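Local coordinates for protein deoxyhypusine hydroxylase (Homo sapiens, PDB 4D50) that hydroxylates the deoxyhypusine side chain of the translation factor eIF5A with molecular oxygen at a di-iron centre, completing the formation of hypusine, at residues 71-76 with 102-108. Residues are numbered along the deposited sequence; the frame is centred on the assembly and turned at random.
With GAI (guanidine), chain I.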
loop_
_atom_site.group_PDB
_atom_site.type_symbol
_atom_site.label_atom_id
_atom_site.label_comp_id
_atom_site.label_asym_id
_atom_site.label_seq_id
_atom_site.Cartn_x
_atom_site.Cartn_y
_atom_site.Cartn_z
ATOM N N GLN A 71 -13.333 0.294 0.665
ATOM C CA GLN A 71 -14.132 -0.320 1.747
ATOM C C GLN A 71 -15.517 -0.819 1.292
ATOM O O GLN A 71 -16.468 -0.822 2.091
ATOM C CB GLN A 71 -14.211 0.580 2.936
ATOM C CG GLN A 71 -12.822 0.679 3.622
ATOM C CD GLN A 71 -12.939 1.242 5.017
ATOM O OE1 GLN A 71 -13.268 2.407 5.181
ATOM N NE2 GLN A 71 -12.604 0.452 5.995
ATOM N N ASP A 72 -15.606 -1.193 0.016
ATOM C CA ASP A 72 -16.847 -1.598 -0.587
ATOM C C ASP A 72 -16.871 -3.105 -0.702
ATOM O O ASP A 72 -16.109 -3.762 -1.427
ATOM C CB ASP A 72 -17.046 -0.884 -1.899
ATOM C CG ASP A 72 -18.462 -1.010 -2.431
ATOM O OD1 ASP A 72 -19.084 -2.066 -2.228
ATOM O OD2 ASP A 72 -18.929 -0.021 -3.068
ATOM N N ALA A 73 -17.774 -3.701 0.061
ATOM C CA ALA A 73 -17.888 -5.188 0.118
ATOM C C ALA A 73 -18.116 -5.808 -1.262
ATOM O O ALA A 73 -17.893 -6.967 -1.452
ATOM C CB ALA A 73 -19.006 -5.598 1.149
ATOM N N ARG A 74 -18.569 -5.019 -2.210
ATOM C CA ARG A 74 -18.749 -5.505 -3.605
ATOM C C ARG A 74 -17.448 -6.011 -4.250
ATOM O O ARG A 74 -17.491 -6.734 -5.200
ATOM C CB ARG A 74 -19.423 -4.494 -4.518
ATOM C CG ARG A 74 -20.907 -4.265 -4.171
ATOM C CD ARG A 74 -21.762 -3.765 -5.350
ATOM N NE ARG A 74 -22.466 -4.880 -5.960
ATOM C CZ ARG A 74 -23.558 -5.432 -5.441
ATOM N NH1 ARG A 74 -24.086 -4.931 -4.317
ATOM N NH2 ARG A 74 -24.119 -6.495 -6.034
ATOM N N ALA A 75 -16.295 -5.581 -3.713
ATOM C CA ALA A 75 -15.002 -5.945 -4.244
ATOM C C ALA A 75 -14.558 -7.279 -3.745
ATOM O O ALA A 75 -13.485 -7.782 -4.176
ATOM C CB ALA A 75 -13.949 -4.882 -3.905
ATOM N N ILE A 76 -15.292 -7.847 -2.767
ATOM C CA ILE A 76 -14.747 -8.986 -2.067
ATOM C C ILE A 76 -14.470 -10.202 -2.925
ATOM O O ILE A 76 -13.436 -10.837 -2.808
ATOM C CB ILE A 76 -15.652 -9.333 -0.827
ATOM C CG1 ILE A 76 -15.326 -8.381 0.321
ATOM C CG2 ILE A 76 -15.451 -10.777 -0.368
ATOM C CD1 ILE A 76 -16.329 -8.410 1.466
ATOM N N ALA A 102 -9.020 -4.538 4.940
ATOM C CA ALA A 102 -9.303 -3.116 4.976
ATOM C C ALA A 102 -10.728 -2.882 4.836
ATOM O O ALA A 102 -11.261 -1.967 5.439
ATOM C CB ALA A 102 -8.485 -2.398 3.928
ATOM N N ILE A 103 -11.392 -3.716 4.057
ATOM C CA ILE A 103 -12.842 -3.608 3.872
ATOM C C ILE A 103 -13.572 -3.908 5.184
ATOM O O ILE A 103 -14.535 -3.217 5.498
ATOM C CB ILE A 103 -13.321 -4.522 2.767
ATOM C CG1 ILE A 103 -12.817 -3.985 1.417
ATOM C CG2 ILE A 103 -14.865 -4.606 2.694
ATOM C CD1 ILE A 103 -12.900 -5.012 0.282
ATOM N N GLY A 104 -13.002 -4.759 6.014
ATOM C CA GLY A 104 -13.463 -4.847 7.423
ATOM C C GLY A 104 -14.698 -5.686 7.610
ATOM O O GLY A 104 -15.286 -5.697 8.715
ATOM N N ASP A 105 -15.089 -6.410 6.577
ATOM C CA ASP A 105 -16.274 -7.253 6.631
ATOM C C ASP A 105 -15.901 -8.650 7.098
ATOM O O ASP A 105 -15.163 -9.354 6.433
ATOM C CB ASP A 105 -16.895 -7.303 5.237
ATOM C CG ASP A 105 -18.224 -8.042 5.185
ATOM O OD1 ASP A 105 -18.481 -8.991 5.982
ATOM O OD2 ASP A 105 -18.962 -7.725 4.242
ATOM N N PRO A 106 -16.462 -9.099 8.231
ATOM C CA PRO A 106 -16.101 -10.421 8.791
ATOM C C PRO A 106 -16.456 -11.669 7.954
ATOM O O PRO A 106 -16.008 -12.748 8.273
ATOM C CB PRO A 106 -16.819 -10.437 10.145
ATOM C CG PRO A 106 -17.902 -9.420 10.049
ATOM C CD PRO A 106 -17.549 -8.429 8.965
ATOM N N GLU A 107 -17.285 -11.510 6.932
ATOM C CA GLU A 107 -17.573 -12.535 5.920
ATOM C C GLU A 107 -16.298 -13.204 5.414
ATOM O O GLU A 107 -16.298 -14.357 5.111
ATOM C CB GLU A 107 -18.248 -11.825 4.746
ATOM C CG GLU A 107 -18.531 -12.645 3.485
ATOM C CD GLU A 107 -18.844 -11.744 2.297
ATOM O OE1 GLU A 107 -19.461 -10.664 2.516
ATOM O OE2 GLU A 107 -18.461 -12.096 1.142
ATOM N N VAL A 108 -15.209 -12.428 5.362
ATOM C CA VAL A 108 -13.900 -12.913 4.862
ATOM C C VAL A 108 -12.998 -13.497 5.913
ATOM O O VAL A 108 -11.932 -13.966 5.590
ATOM C CB VAL A 108 -13.144 -11.801 4.081
ATOM C CG1 VAL A 108 -14.024 -11.214 3.009
ATOM C CG2 VAL A 108 -12.612 -10.685 4.998
HETATM C C GAI I . -21.016 -0.694 -4.881
HETATM N N1 GAI I . -21.616 -1.559 -4.218
HETATM N N2 GAI I . -20.103 -1.084 -5.766
HETATM N N3 GAI I . -21.263 0.599 -4.654
#
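Ile-103 reaches from the last turn of helix 90-103 against the 71-76 backbone, joining the inter-helix turns of two successive HEAT-like repeats. Its branched side chain suits this corner because it spreads two ways: CG1 passes over Gln-71 CA and carries CD1 on to Asp-72 O and Ile-76 CG1, the latter 4.2 Å away, while CG2, anti to the backbone N, lies against Ala-73 CA. Ala-73 is small enough for this approach, and its CB also meets Asp-105 OD2.

Ile-76 fills the other half of the contact. With CG1 anti to its carbonyl carbon (chi1 -80°), CD1 is carried up to Asp-105 OD2, the two side chains crossing at about a right angle, and CG2 to Val-108 CG1, at 3.7 Å; Leu-100 of helix 90-103 also packs on both Ile-76 and Val-108. Glu-107 comes in from the opposite direction and brings OE2 against the Ile-76 CG2 methyl.

The two turns are built alike. Gln-71 and Gly-104 each leave their helix with positive phi, a conformation glycine adopts easily, and an aspartate follows. Asp-72 OD1 accepts from Arg-74 N at 3.0 Å, and Asp-105 OD1 from Glu-107 N at 2.9 Å; both are Asx turns, the donor meeting the anti side of a tilted carboxylate. Putting a leucine at Asp-72 would probably leave Arg-74 N without its side-chain acceptor and let the turn shift beneath Ile-103, besides losing a weak hydrogen bond to a bound guanidine whose position is less certain.

Glutamine suits this place just after helix 57-70 because its extended chain carries the amide across to the next repeat. Glu-143 also accepts from this amide, and Gln-71 NE2 donates to the helix-end carbonyl Ala-102 O at 2.8 Å, with an N-H...O angle of 159° and the oxygen close to the amide plane.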